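Local coordinates for protein gluconate kinase (Lactobacillus acidophilus, PDB 3LL3) that binds ATP and D-xylulose and probably transfers the gamma-phosphate of ATP to a sugar or sugar acid such as gluconate, at residues Y5-D10 against E58-L63; Q44-P49 against L93-T98; T166-T171 against K212-I217; R332-L337 against R361-P366; V395-T400 against N415-P420. All blocks are in the same frame, centred on the assembly; numbering follows the deposited sequence.

How the interactions relate
Interactions 1, 2 and 3 lie in the N-terminal FGGY domain, interactions 4 and 5 in the C-terminal one. Strand 4-11 of interaction 1 and strand 213-214 of interaction 3 belong to the same six-stranded mixed sheet, their contact centres about 17 Å apart. Interactions 1 and 2 cross along the chain: strand 46-47 leads directly into helix 49-65, which packs on strand 4-11. In the second domain helix 365-388, whose start is in interaction 4, is followed by strand 396-400 of interaction 5, about 25 Å away between centres. Interactions 3 and 4, about 56 Å apart between centres, lie on opposite sides of the chain's centre. The contacts join helices, strands and loops within the two actin-like domains, away from the ATP and sugar sites.

Interaction 1 (Y5-D10 against E58-L63); sequences YIIGMD and EIIFDL
Ile7 and selenomethionine Met9, two residues apart on strand 4-11, point toward helix 49-65 and carry the strand's share of the contact; Ile60 answers from the helix. The closest approach is made by Ile7 CG2, which meets Leu63 CD1 at 3.7 Å, while its other branch ends with Ile7 CD1 4.1 Å from Ile60 CG2. Met9 is bent at both chi2 (-72°) and chi3 (-69°), a fold that brings its SE and CE together against two neighbours on the helix. Met9 SE lies 3.9 Å from Ile60 CG1, the two side chains crossing at about a right angle, and Met9 CE lies 4.0 Å from Ile59 CG2. Ile60 therefore meets both strand residues, giving CG1 to Met9 and CG2 to Ile7. All five residues are buried and the joint is purely apolar; Ile74 of strand 70-78 touches both Met9 and Ile60. A helix running nearly antiparallel over a central mixed sheet, at 152° to strand 5-10, is the layered arrangement of the actin-like ATPase fold shared by FGGY kinases.

Interaction 2 (Q44-P49 against L93-T98); sequences QAEEDP and LTNSIT
Glu47 and Ser96 form an antiparallel hydrogen-bonded pair: Glu47 N reaches Ser96 O at 2.9 Å, and Ser96 N returns to Glu47 O at 2.8 Å. Ala45 O takes two donors from Thr98, Thr98 N at 3.0 Å and Thr98 OG1 at 2.9 Å. With chi1 at 74°, the hydroxyl stands between backbone N and carbonyl carbon and comes from above the Ala45 carbonyl plane.

Among side chains, Asn95 ND2 donates to Glu46 OE1 over 3.0 Å, nearly straight at 167°; the oxygen lies in the amide plane, although carboxylate and amide are turned 66° apart. Gln44 NE2 meets the other oxygen, Glu46 OE2, from above the carboxylate. One water links Glu47 OE1 with Ser96 OG.

The methyl Thr98 CG2 packs on the aliphatic part of Glu47, 3.8 Å from Glu47 CG, and Pro49 CG lies against Ser96 CB.

Strand 46-47 of this two-stranded antiparallel sheet leads through Asp48, which caps Lys50 N, into helix 49-65, while Ile84 of strand 84-86 packs on Pro49 and Ser96.

Interaction 3 (T166-T171 against K212-I217); sequences TGKLVT and KVIFPI
The Phe215 ring carries Pro216 CB over one face, 3.6 Å above the plane and offset toward the rim. The peptide bond between these two residues is cis, and its carbonyl oxygen, Phe215 O, is the acceptor for Lys168 NZ. Lys168 NZ donates to Phe215 O at 3.0 Å, tilted 29° from the carbonyl plane. The lysine chain is nearly extended as far as CE and then bends at chi4 (69°), which turns the ammonium group to this oxygen.

On its way there the aliphatic part of Lys168 slides past Ile214 in the opposite direction, with Lys168 CD 3.9 Å from Ile214 CG2. The same methyl is approached by Thr166, crossing at about a right angle, with Thr166 OG1 3.6 Å from Ile214 CG2. That hydroxyl oxygen, Thr166 OG1, also accepts from Lys168 N at 3.0 Å, closing an ST turn, and is hydrogen-bonded to Ile162 O in the preceding helical turn. Thr166 CB rests 3.5 Å from Pro216 O. Farther along, Val170 CG1 lies loosely against Ile214 CD1, at 4.4 Å.

The contact thus joins the end of helix 157-166, where Gly167 leaves the helix with positive phi, to the short, weakly bonded strand at about 213-214, outermost in the six-stranded sheet within this chain. Ile162 of that helix packs on Ile214, and Leu235 of neighbouring strand 232-238 touches Val170.

Interaction 4 (R332-L337 against R361-P366); sequences RNLIFL and RMHQKP
His363 and Arg332 make a partly buried polar contact that ties the loop before helix 365-388 to the loop leading into strand 335-337, in the C-terminal domain. One hydrogen bond anchors it: His363 NE2 donates to Arg332 O over 3.0 Å, at 154°. The oxygen lies close to the imidazole plane, at the ring edge, whereas the nitrogen stands 58° out of the carbonyl plane. Aliphatic groups pack beside the bond, with Arg332 CB 3.5 Å from His363 NE2 and Leu334 CB 3.6 Å from His363 CD2.

The long arm of Arg332 runs extended from CG to NE and crosses the side chain of selenomethionine Met362 at about a right angle. Bends at both chi2 and chi3 fold Met362 back, laying Met362 CE over one face of the guanidinium group, offset toward its rim and 3.9 Å from Arg332 NH1. Arg332 NE forms a salt bridge to Glu367 of helix 365-388. Trp305 NE1 of the second subunit hydrogen-bonds to His363 O, and Phe492 of that subunit accepts from Asn333.

To donate to Arg332 O, the His363 ring must carry a proton on NE2; a weak bond from Thr360 N to His363 ND1 would be consistent with ND1 being the unprotonated nitrogen.

Interaction 5 (V395-T400 against N415-P420); sequences VAINAT and NIFNVP
Phe417, in the last turn of helix 407-417, meets Ile397 of strand 396-400 within a beta-alpha-beta unit: strand 396-400, this helix and the parallel strand 421-424, all in the C-terminal actin-like domain. The Phe417 ring is approached obliquely by Ile397, whose Ile397 CD1 lies 4.2 Å from Phe417 CD1. Tyr381 of helix 365-388 meets the same ring edge-to-face.

Asn418 then leaves the helix with positive phi, turning the chain toward the sheet, and its carbonyl oxygen takes a hydrogen bond from Lys393.

Val419 points toward the strand beside Ile397; the modelled approach of Val419 CG2 to Ile397 CG1 is too short and therefore doubtful.

Pro420 ends the walk beside the start of the strand. Pro420 CD, in its ring, lies 3.3 Å from Val395 O, and its carbonyl oxygen begins the parallel pairing that Val422 continues with Ile397 and Ala399. Pro420 O accepts a hydrogen bond from Ile397 N at 3.0 Å, nearly straight at 163°, and also receives a CA-H...O contact from Ala396 CA at 3.4 Å.

Interaction 1 (Y5-D10 against E58-L63)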
# COMPACT_ATOMS: atom_id res chain seq x y z
N TYR A 5 -38.73 -4.96 38.05
CA TYR A 5 -37.88 -4.79 36.89
C TYR A 5 -36.56 -4.13 37.25
O TYR A 5 -36.43 -3.51 38.30
CB TYR A 5 -38.58 -3.94 35.83
CG TYR A 5 -39.86 -4.54 35.32
CD1 TYR A 5 -41.04 -4.43 36.05
CD2 TYR A 5 -39.89 -5.20 34.11
CE1 TYR A 5 -42.22 -4.97 35.58
CE2 TYR A 5 -41.06 -5.75 33.62
CZ TYR A 5 -42.22 -5.63 34.36
OH TYR A 5 -43.38 -6.18 33.86
N ILE A 6 -35.60 -4.26 36.34
CA ILE A 6 -34.30 -3.62 36.47
C ILE A 6 -33.99 -2.90 35.18
O ILE A 6 -34.18 -3.45 34.10
CB ILE A 6 -33.21 -4.66 36.74
CG1 ILE A 6 -33.40 -5.30 38.11
CG2 ILE A 6 -31.82 -4.01 36.60
CD1 ILE A 6 -32.52 -6.53 38.32
N ILE A 7 -33.51 -1.67 35.28
CA ILE A 7 -33.08 -0.95 34.10
C ILE A 7 -31.56 -0.91 34.04
O ILE A 7 -30.90 -0.61 35.04
CB ILE A 7 -33.63 0.48 34.06
CG1 ILE A 7 -35.15 0.46 33.99
CG2 ILE A 7 -33.08 1.24 32.89
CD1 ILE A 7 -35.76 1.85 34.09
N GLY A 8 -31.01 -1.27 32.89
CA GLY A 8 -29.59 -1.13 32.66
C GLY A 8 -29.37 0.01 31.70
O GLY A 8 -30.01 0.07 30.65
N MSE A 9 -28.49 0.93 32.06
CA MSE A 9 -28.22 2.12 31.27
C MSE A 9 -26.83 2.03 30.70
O MSE A 9 -25.92 1.54 31.36
CB MSE A 9 -28.30 3.36 32.16
CG MSE A 9 -29.65 3.54 32.86
SE MSE A 9 -31.02 4.06 31.57
CE MSE A 9 -30.41 5.87 31.13
N ASP A 10 -26.66 2.53 29.48
CA ASP A 10 -25.37 2.52 28.82
C ASP A 10 -25.08 3.93 28.32
O ASP A 10 -25.62 4.36 27.30
CB ASP A 10 -25.43 1.56 27.65
CG ASP A 10 -24.12 1.49 26.89
OD1 ASP A 10 -23.06 1.28 27.53
OD2 ASP A 10 -24.17 1.61 25.64
N GLU A 58 -35.19 11.14 30.44
CA GLU A 58 -36.17 10.89 29.40
C GLU A 58 -36.24 9.39 29.12
O GLU A 58 -37.32 8.80 29.09
CB GLU A 58 -35.76 11.66 28.16
CG GLU A 58 -36.90 12.05 27.26
CD GLU A 58 -36.42 12.90 26.10
OE1 GLU A 58 -35.56 13.78 26.33
OE2 GLU A 58 -36.91 12.68 24.97
N ILE A 59 -35.08 8.77 28.93
CA ILE A 59 -35.01 7.34 28.72
C ILE A 59 -35.66 6.56 29.85
O ILE A 59 -36.52 5.70 29.61
CB ILE A 59 -33.55 6.88 28.50
CG1 ILE A 59 -33.07 7.35 27.12
CG2 ILE A 59 -33.43 5.37 28.61
CD1 ILE A 59 -31.57 7.33 26.96
N ILE A 60 -35.28 6.86 31.09
CA ILE A 60 -35.84 6.13 32.23
C ILE A 60 -37.35 6.29 32.33
O ILE A 60 -38.08 5.32 32.55
CB ILE A 60 -35.17 6.55 33.53
CG1 ILE A 60 -33.68 6.19 33.48
CG2 ILE A 60 -35.87 5.90 34.74
CD1 ILE A 60 -32.87 6.73 34.65
N PHE A 61 -37.83 7.51 32.13
CA PHE A 61 -39.27 7.75 32.17
C PHE A 61 -40.00 6.91 31.12
O PHE A 61 -40.98 6.22 31.44
CB PHE A 61 -39.58 9.24 32.01
CG PHE A 61 -41.04 9.56 32.06
CD1 PHE A 61 -41.76 9.40 33.23
CD2 PHE A 61 -41.71 10.01 30.93
CE1 PHE A 61 -43.12 9.70 33.29
CE2 PHE A 61 -43.06 10.31 30.98
CZ PHE A 61 -43.76 10.15 32.16
N ASP A 62 -39.53 6.96 29.87
CA ASP A 62 -40.18 6.23 28.78
C ASP A 62 -40.27 4.74 29.07
O ASP A 62 -41.28 4.10 28.78
CB ASP A 62 -39.43 6.46 27.47
CG ASP A 62 -39.64 7.85 26.93
OD1 ASP A 62 -40.31 8.65 27.61
OD2 ASP A 62 -39.13 8.13 25.83
N LEU A 63 -39.20 4.18 29.64
CA LEU A 63 -39.18 2.78 30.02
C LEU A 63 -40.25 2.45 31.07
O LEU A 63 -40.98 1.47 30.93
CB LEU A 63 -37.79 2.37 30.51
CG LEU A 63 -36.71 2.32 29.42
CD1 LEU A 63 -35.34 1.99 30.00
CD2 LEU A 63 -37.09 1.31 28.32

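Interaction 2 (Q44-P49 against L93-T98)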
# COMPACT_ATOMS: atom_id res chain seq x y z
N GLN A 44 -11.03 18.57 19.17
CA GLN A 44 -11.99 18.79 20.23
C GLN A 44 -13.12 17.76 20.20
O GLN A 44 -13.62 17.40 19.13
CB GLN A 44 -12.57 20.21 20.21
CG GLN A 44 -13.22 20.58 21.54
CD GLN A 44 -13.99 21.89 21.51
OE1 GLN A 44 -14.19 22.49 20.45
NE2 GLN A 44 -14.43 22.33 22.68
N ALA A 45 -13.50 17.28 21.38
CA ALA A 45 -14.52 16.25 21.49
C ALA A 45 -15.16 16.30 22.87
O ALA A 45 -14.74 15.60 23.79
CB ALA A 45 -13.91 14.88 21.22
N GLU A 46 -16.18 17.16 23.00
CA GLU A 46 -16.85 17.38 24.28
C GLU A 46 -18.33 17.12 24.13
O GLU A 46 -18.87 17.14 23.03
CB GLU A 46 -16.66 18.83 24.75
CG GLU A 46 -15.21 19.27 24.92
CD GLU A 46 -15.09 20.72 25.40
OE1 GLU A 46 -16.13 21.39 25.56
OE2 GLU A 46 -13.96 21.18 25.62
N GLU A 47 -19.00 16.86 25.25
CA GLU A 47 -20.45 16.85 25.22
C GLU A 47 -20.99 17.53 26.47
O GLU A 47 -20.30 17.62 27.49
CB GLU A 47 -21.02 15.44 25.03
CG GLU A 47 -20.27 14.34 25.74
CD GLU A 47 -20.53 12.95 25.15
OE1 GLU A 47 -20.51 11.97 25.92
OE2 GLU A 47 -20.76 12.83 23.93
N ASP A 48 -22.22 18.03 26.36
CA ASP A 48 -22.86 18.78 27.44
C ASP A 48 -23.48 17.82 28.47
O ASP A 48 -24.44 17.10 28.16
CB ASP A 48 -23.92 19.72 26.86
CG ASP A 48 -24.56 20.63 27.91
OD1 ASP A 48 -24.44 20.35 29.13
OD2 ASP A 48 -25.19 21.63 27.51
N PRO A 49 -22.92 17.80 29.69
CA PRO A 49 -23.41 16.91 30.74
C PRO A 49 -24.90 17.12 31.03
O PRO A 49 -25.58 16.15 31.34
CB PRO A 49 -22.56 17.30 31.95
CG PRO A 49 -21.32 17.81 31.37
CD PRO A 49 -21.74 18.56 30.13
N LEU A 93 -18.10 23.57 35.46
CA LEU A 93 -17.05 24.50 35.05
C LEU A 93 -16.60 24.20 33.62
O LEU A 93 -16.00 25.05 32.95
CB LEU A 93 -15.84 24.38 35.98
CG LEU A 93 -15.93 25.00 37.38
CD1 LEU A 93 -14.71 24.65 38.23
CD2 LEU A 93 -16.10 26.50 37.27
N THR A 94 -16.87 22.97 33.18
CA THR A 94 -16.45 22.50 31.86
C THR A 94 -17.55 21.60 31.30
O THR A 94 -18.44 21.18 32.03
CB THR A 94 -15.19 21.60 31.94
OG1 THR A 94 -15.53 20.39 32.61
CG2 THR A 94 -14.05 22.26 32.70
N ASN A 95 -17.48 21.31 30.02
CA ASN A 95 -18.27 20.22 29.45
C ASN A 95 -17.63 18.89 29.81
O ASN A 95 -16.61 18.84 30.49
CB ASN A 95 -18.36 20.35 27.93
CG ASN A 95 -19.28 21.46 27.49
OD1 ASN A 95 -20.37 21.63 28.04
ND2 ASN A 95 -18.86 22.21 26.48
N SER A 96 -18.22 17.80 29.33
CA SER A 96 -17.60 16.50 29.50
C SER A 96 -16.57 16.35 28.40
O SER A 96 -16.91 16.27 27.22
CB SER A 96 -18.64 15.39 29.42
OG SER A 96 -18.02 14.12 29.56
N ILE A 97 -15.30 16.32 28.79
CA ILE A 97 -14.21 16.15 27.83
C ILE A 97 -14.02 14.66 27.59
O ILE A 97 -13.48 13.96 28.45
CB ILE A 97 -12.91 16.77 28.37
CG1 ILE A 97 -13.15 18.22 28.79
CG2 ILE A 97 -11.80 16.69 27.33
CD1 ILE A 97 -11.91 18.91 29.24
N THR A 98 -14.47 14.17 26.44
CA THR A 98 -14.50 12.72 26.20
C THR A 98 -13.15 12.10 25.91
O THR A 98 -12.17 12.80 25.66
CB THR A 98 -15.43 12.35 25.03
OG1 THR A 98 -14.80 12.71 23.79
CG2 THR A 98 -16.77 13.06 25.18
O HOH W 1 -15.28 22.41 28.54
O HOH W 2 -19.17 12.37 28.06

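Interaction 3 (T166-T171 against K212-I217)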
# COMPACT_ATOMS: atom_id res chain seq x y z
N THR A 166 -28.63 11.65 43.28
CA THR A 166 -28.56 11.28 44.69
C THR A 166 -27.83 12.30 45.55
O THR A 166 -27.82 12.16 46.77
CB THR A 166 -27.80 9.96 44.90
OG1 THR A 166 -26.42 10.15 44.55
CG2 THR A 166 -28.42 8.83 44.07
N GLY A 167 -27.18 13.27 44.93
CA GLY A 167 -26.36 14.21 45.68
C GLY A 167 -25.08 13.59 46.21
O GLY A 167 -24.37 14.20 47.00
N LYS A 168 -24.77 12.37 45.77
CA LYS A 168 -23.52 11.72 46.17
C LYS A 168 -22.50 11.67 45.02
O LYS A 168 -22.87 11.57 43.85
CB LYS A 168 -23.80 10.32 46.73
CG LYS A 168 -24.58 10.35 48.06
CD LYS A 168 -24.78 8.96 48.65
CE LYS A 168 -25.22 9.06 50.12
NZ LYS A 168 -26.60 9.61 50.28
N LEU A 169 -21.22 11.79 45.37
CA LEU A 169 -20.13 11.72 44.41
C LEU A 169 -19.33 10.47 44.66
O LEU A 169 -18.46 10.45 45.53
CB LEU A 169 -19.21 12.94 44.53
CG LEU A 169 -19.50 14.14 43.64
CD1 LEU A 169 -18.41 15.20 43.79
CD2 LEU A 169 -19.61 13.71 42.20
N VAL A 170 -19.60 9.43 43.87
CA VAL A 170 -18.92 8.15 44.02
C VAL A 170 -18.56 7.58 42.65
O VAL A 170 -19.35 7.68 41.71
CB VAL A 170 -19.82 7.15 44.74
CG1 VAL A 170 -19.10 5.83 44.93
CG2 VAL A 170 -20.29 7.71 46.09
N THR A 171 -17.36 7.02 42.54
CA THR A 171 -16.97 6.29 41.33
C THR A 171 -16.69 4.82 41.68
O THR A 171 -16.41 4.50 42.84
CB THR A 171 -15.76 6.95 40.63
OG1 THR A 171 -15.59 6.38 39.33
CG2 THR A 171 -14.47 6.77 41.44
N LYS A 212 -22.15 -1.45 44.63
CA LYS A 212 -22.59 -0.60 45.74
C LYS A 212 -23.90 0.13 45.44
O LYS A 212 -24.07 0.70 44.37
CB LYS A 212 -21.51 0.42 46.13
CG LYS A 212 -22.02 1.34 47.27
CD LYS A 212 -20.94 1.67 48.28
CE LYS A 212 -21.54 2.45 49.47
NZ LYS A 212 -20.56 2.60 50.58
N VAL A 213 -24.81 0.10 46.39
CA VAL A 213 -26.09 0.78 46.25
C VAL A 213 -25.91 2.23 46.68
O VAL A 213 -25.50 2.49 47.80
CB VAL A 213 -27.18 0.14 47.12
CG1 VAL A 213 -28.47 0.92 47.00
CG2 VAL A 213 -27.40 -1.33 46.73
N ILE A 214 -26.20 3.16 45.78
CA ILE A 214 -26.16 4.58 46.08
C ILE A 214 -27.59 5.05 46.35
O ILE A 214 -28.42 5.08 45.44
CB ILE A 214 -25.59 5.39 44.93
CG1 ILE A 214 -24.34 4.72 44.32
CG2 ILE A 214 -25.27 6.81 45.39
CD1 ILE A 214 -23.23 4.44 45.30
N PHE A 215 -27.87 5.42 47.61
CA PHE A 215 -29.22 5.65 48.10
C PHE A 215 -29.21 6.88 49.00
O PHE A 215 -28.21 7.15 49.67
CB PHE A 215 -29.67 4.42 48.90
CG PHE A 215 -31.17 4.28 49.05
CD1 PHE A 215 -31.93 3.74 48.02
CD2 PHE A 215 -31.81 4.64 50.24
CE1 PHE A 215 -33.32 3.60 48.16
CE2 PHE A 215 -33.19 4.49 50.38
CZ PHE A 215 -33.95 3.97 49.35
N PRO A 216 -30.32 7.64 49.02
CA PRO A 216 -31.50 7.48 48.18
C PRO A 216 -31.47 8.39 46.98
O PRO A 216 -30.64 9.29 46.92
CB PRO A 216 -32.65 7.94 49.10
CG PRO A 216 -32.00 8.42 50.39
CD PRO A 216 -30.56 8.64 50.08
N ILE A 217 -32.38 8.16 46.04
CA ILE A 217 -32.60 9.09 44.94
C ILE A 217 -33.44 10.24 45.47
O ILE A 217 -34.30 10.03 46.34
CB ILE A 217 -33.36 8.39 43.80
CG1 ILE A 217 -32.50 7.26 43.21
CG2 ILE A 217 -33.76 9.39 42.72
CD1 ILE A 217 -33.20 6.45 42.13

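Interaction 4 (R332-L337 against R361-P366)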
# COMPACT_ATOMS: atom_id res chain seq x y z
N ARG A 332 -3.32 -13.86 -1.94
CA ARG A 332 -2.08 -13.99 -2.70
C ARG A 332 -0.97 -13.14 -2.10
O ARG A 332 -0.16 -12.53 -2.82
CB ARG A 332 -2.30 -13.62 -4.16
CG ARG A 332 -3.45 -14.38 -4.82
CD ARG A 332 -3.48 -14.12 -6.32
NE ARG A 332 -4.74 -14.58 -6.89
CZ ARG A 332 -4.92 -15.81 -7.36
NH1 ARG A 332 -3.91 -16.68 -7.34
NH2 ARG A 332 -6.10 -16.16 -7.86
N ASN A 333 -0.92 -13.11 -0.77
CA ASN A 333 0.14 -12.44 -0.06
C ASN A 333 0.06 -10.93 -0.11
O ASN A 333 1.04 -10.25 0.17
CB ASN A 333 1.51 -12.90 -0.58
CG ASN A 333 1.95 -14.20 0.03
OD1 ASN A 333 1.34 -14.72 0.98
ND2 ASN A 333 3.04 -14.76 -0.50
N LEU A 334 -1.10 -10.39 -0.45
CA LEU A 334 -1.25 -8.95 -0.38
C LEU A 334 -1.46 -8.53 1.09
O LEU A 334 -2.31 -9.08 1.77
CB LEU A 334 -2.41 -8.49 -1.26
CG LEU A 334 -2.70 -6.99 -1.22
CD1 LEU A 334 -1.48 -6.18 -1.69
CD2 LEU A 334 -3.93 -6.68 -2.06
N ILE A 335 -0.66 -7.58 1.57
CA ILE A 335 -0.80 -7.06 2.92
C ILE A 335 -1.53 -5.71 2.95
O ILE A 335 -1.20 -4.80 2.19
CB ILE A 335 0.56 -6.89 3.61
CG1 ILE A 335 1.21 -8.25 3.85
CG2 ILE A 335 0.40 -6.11 4.94
CD1 ILE A 335 0.31 -9.24 4.58
N PHE A 336 -2.52 -5.60 3.84
CA PHE A 336 -3.20 -4.34 4.09
C PHE A 336 -2.98 -3.95 5.54
O PHE A 336 -3.51 -4.61 6.45
CB PHE A 336 -4.70 -4.44 3.81
CG PHE A 336 -5.46 -3.16 4.06
CD1 PHE A 336 -5.31 -2.06 3.21
CD2 PHE A 336 -6.32 -3.04 5.13
CE1 PHE A 336 -6.02 -0.88 3.43
CE2 PHE A 336 -7.03 -1.87 5.36
CZ PHE A 336 -6.88 -0.79 4.52
N LEU A 337 -2.21 -2.89 5.77
CA LEU A 337 -2.11 -2.32 7.12
C LEU A 337 -3.29 -1.36 7.29
O LEU A 337 -3.42 -0.40 6.54
CB LEU A 337 -0.77 -1.61 7.34
CG LEU A 337 0.52 -2.42 7.12
CD1 LEU A 337 1.78 -1.56 7.37
CD2 LEU A 337 0.54 -3.65 8.02
N ARG A 361 0.17 -7.79 -10.82
CA ARG A 361 -0.97 -7.79 -11.72
C ARG A 361 -1.92 -8.97 -11.43
O ARG A 361 -3.03 -9.02 -11.93
CB ARG A 361 -0.50 -7.75 -13.20
CG ARG A 361 0.20 -6.41 -13.56
CD ARG A 361 1.12 -6.48 -14.81
NE ARG A 361 0.48 -7.15 -15.94
CZ ARG A 361 1.00 -8.20 -16.57
NH1 ARG A 361 2.19 -8.68 -16.21
NH2 ARG A 361 0.34 -8.75 -17.59
N MSE A 362 -1.48 -9.92 -10.61
CA MSE A 362 -2.35 -10.99 -10.11
C MSE A 362 -3.39 -10.49 -9.10
O MSE A 362 -4.41 -11.14 -8.87
CB MSE A 362 -1.54 -12.11 -9.43
CG MSE A 362 -0.60 -12.84 -10.35
SE MSE A 362 -1.59 -13.76 -11.75
CE MSE A 362 -2.47 -15.13 -10.65
N HIS A 363 -3.13 -9.35 -8.48
CA HIS A 363 -4.07 -8.80 -7.49
C HIS A 363 -5.14 -7.95 -8.13
O HIS A 363 -4.89 -6.79 -8.50
CB HIS A 363 -3.33 -8.02 -6.42
CG HIS A 363 -2.34 -8.85 -5.66
ND1 HIS A 363 -1.00 -8.86 -5.95
CD2 HIS A 363 -2.51 -9.71 -4.63
CE1 HIS A 363 -0.38 -9.69 -5.14
NE2 HIS A 363 -1.27 -10.23 -4.33
N GLN A 364 -6.33 -8.51 -8.25
CA GLN A 364 -7.47 -7.80 -8.81
C GLN A 364 -8.38 -7.33 -7.68
O GLN A 364 -7.99 -7.41 -6.52
CB GLN A 364 -8.20 -8.71 -9.81
CG GLN A 364 -7.32 -9.09 -11.00
CD GLN A 364 -7.91 -10.21 -11.83
OE1 GLN A 364 -9.01 -10.08 -12.36
NE2 GLN A 364 -7.18 -11.32 -11.94
N LYS A 365 -9.58 -6.85 -8.00
CA LYS A 365 -10.46 -6.34 -6.95
C LYS A 365 -10.69 -7.32 -5.79
O LYS A 365 -10.66 -6.92 -4.63
CB LYS A 365 -11.80 -5.86 -7.51
CG LYS A 365 -12.66 -5.08 -6.49
CD LYS A 365 -12.42 -3.59 -6.60
CE LYS A 365 -13.06 -3.07 -7.89
NZ LYS A 365 -12.96 -1.60 -8.04
N PRO A 366 -10.94 -8.60 -6.09
CA PRO A 366 -11.20 -9.50 -4.95
C PRO A 366 -10.03 -9.59 -3.98
O PRO A 366 -10.26 -9.63 -2.78
CB PRO A 366 -11.45 -10.84 -5.64
CG PRO A 366 -12.09 -10.44 -6.94
CD PRO A 366 -11.30 -9.23 -7.37

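Interaction 5 (V395-T400 against N415-P420)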
# COMPACT_ATOMS: atom_id res chain seq x y z
N VAL A 395 -9.17 -20.43 25.45
CA VAL A 395 -9.82 -21.56 24.78
C VAL A 395 -10.99 -21.12 23.89
O VAL A 395 -11.59 -21.92 23.20
CB VAL A 395 -10.34 -22.58 25.83
CG1 VAL A 395 -9.21 -23.00 26.75
CG2 VAL A 395 -11.49 -21.98 26.64
N ALA A 396 -11.32 -19.84 23.95
CA ALA A 396 -12.39 -19.31 23.12
C ALA A 396 -12.29 -17.80 23.11
O ALA A 396 -11.77 -17.20 24.05
CB ALA A 396 -13.75 -19.75 23.61
N ILE A 397 -12.78 -17.20 22.03
CA ILE A 397 -12.95 -15.77 21.90
C ILE A 397 -14.44 -15.54 21.84
O ILE A 397 -15.10 -16.04 20.91
CB ILE A 397 -12.36 -15.23 20.58
CG1 ILE A 397 -10.90 -15.67 20.38
CG2 ILE A 397 -12.50 -13.71 20.54
CD1 ILE A 397 -9.97 -15.22 21.45
N ASN A 398 -14.97 -14.84 22.83
CA ASN A 398 -16.38 -14.46 22.82
C ASN A 398 -16.57 -13.17 22.04
O ASN A 398 -16.10 -12.11 22.46
CB ASN A 398 -16.90 -14.32 24.25
CG ASN A 398 -16.70 -15.59 25.06
OD1 ASN A 398 -17.03 -15.65 26.25
ND2 ASN A 398 -16.15 -16.60 24.43
N ALA A 399 -17.28 -13.27 20.92
CA ALA A 399 -17.26 -12.24 19.89
C ALA A 399 -18.59 -11.57 19.63
O ALA A 399 -19.63 -12.22 19.56
CB ALA A 399 -16.72 -12.83 18.58
N THR A 400 -18.54 -10.26 19.44
CA THR A 400 -19.73 -9.47 19.16
C THR A 400 -19.34 -8.35 18.20
O THR A 400 -18.17 -8.12 17.96
CB THR A 400 -20.26 -8.82 20.46
OG1 THR A 400 -19.21 -8.08 21.09
CG2 THR A 400 -20.78 -9.88 21.45
N ASN A 415 -9.92 -18.66 11.96
CA ASN A 415 -8.75 -19.11 11.22
C ASN A 415 -7.45 -18.32 11.52
O ASN A 415 -6.37 -18.90 11.58
CB ASN A 415 -9.04 -19.11 9.73
CG ASN A 415 -10.12 -20.12 9.35
OD1 ASN A 415 -10.49 -20.97 10.15
ND2 ASN A 415 -10.62 -20.03 8.12
N ILE A 416 -7.58 -17.00 11.69
CA ILE A 416 -6.45 -16.14 12.02
C ILE A 416 -6.04 -16.25 13.49
O ILE A 416 -4.85 -16.42 13.79
CB ILE A 416 -6.73 -14.68 11.65
CG1 ILE A 416 -6.68 -14.52 10.12
CG2 ILE A 416 -5.75 -13.73 12.33
CD1 ILE A 416 -7.16 -13.18 9.63
N PHE A 417 -7.00 -16.15 14.40
CA PHE A 417 -6.72 -16.33 15.83
C PHE A 417 -6.36 -17.78 16.17
O PHE A 417 -5.65 -18.04 17.15
CB PHE A 417 -7.90 -15.86 16.70
CG PHE A 417 -8.01 -14.36 16.85
CD1 PHE A 417 -7.84 -13.76 18.09
CD2 PHE A 417 -8.31 -13.55 15.76
CE1 PHE A 417 -7.95 -12.36 18.25
CE2 PHE A 417 -8.43 -12.17 15.90
CZ PHE A 417 -8.24 -11.57 17.15
N ASN A 418 -6.83 -18.73 15.37
CA ASN A 418 -6.60 -20.16 15.63
C ASN A 418 -7.11 -20.58 17.02
O ASN A 418 -6.47 -21.38 17.71
CB ASN A 418 -5.13 -20.55 15.51
CG ASN A 418 -4.95 -22.05 15.24
OD1 ASN A 418 -5.89 -22.73 14.84
ND2 ASN A 418 -3.74 -22.55 15.45
N VAL A 419 -8.24 -20.01 17.41
CA VAL A 419 -8.98 -20.45 18.59
C VAL A 419 -10.47 -20.38 18.21
O VAL A 419 -10.85 -19.64 17.28
CB VAL A 419 -8.66 -19.59 19.86
CG1 VAL A 419 -7.17 -19.38 20.04
CG2 VAL A 419 -9.33 -18.26 19.78
N PRO A 420 -11.33 -21.16 18.88
CA PRO A 420 -12.73 -21.10 18.48
C PRO A 420 -13.34 -19.72 18.74
O PRO A 420 -13.02 -19.07 19.74
CB PRO A 420 -13.40 -22.16 19.36
CG PRO A 420 -12.28 -23.07 19.77
CD PRO A 420 -11.09 -22.19 19.91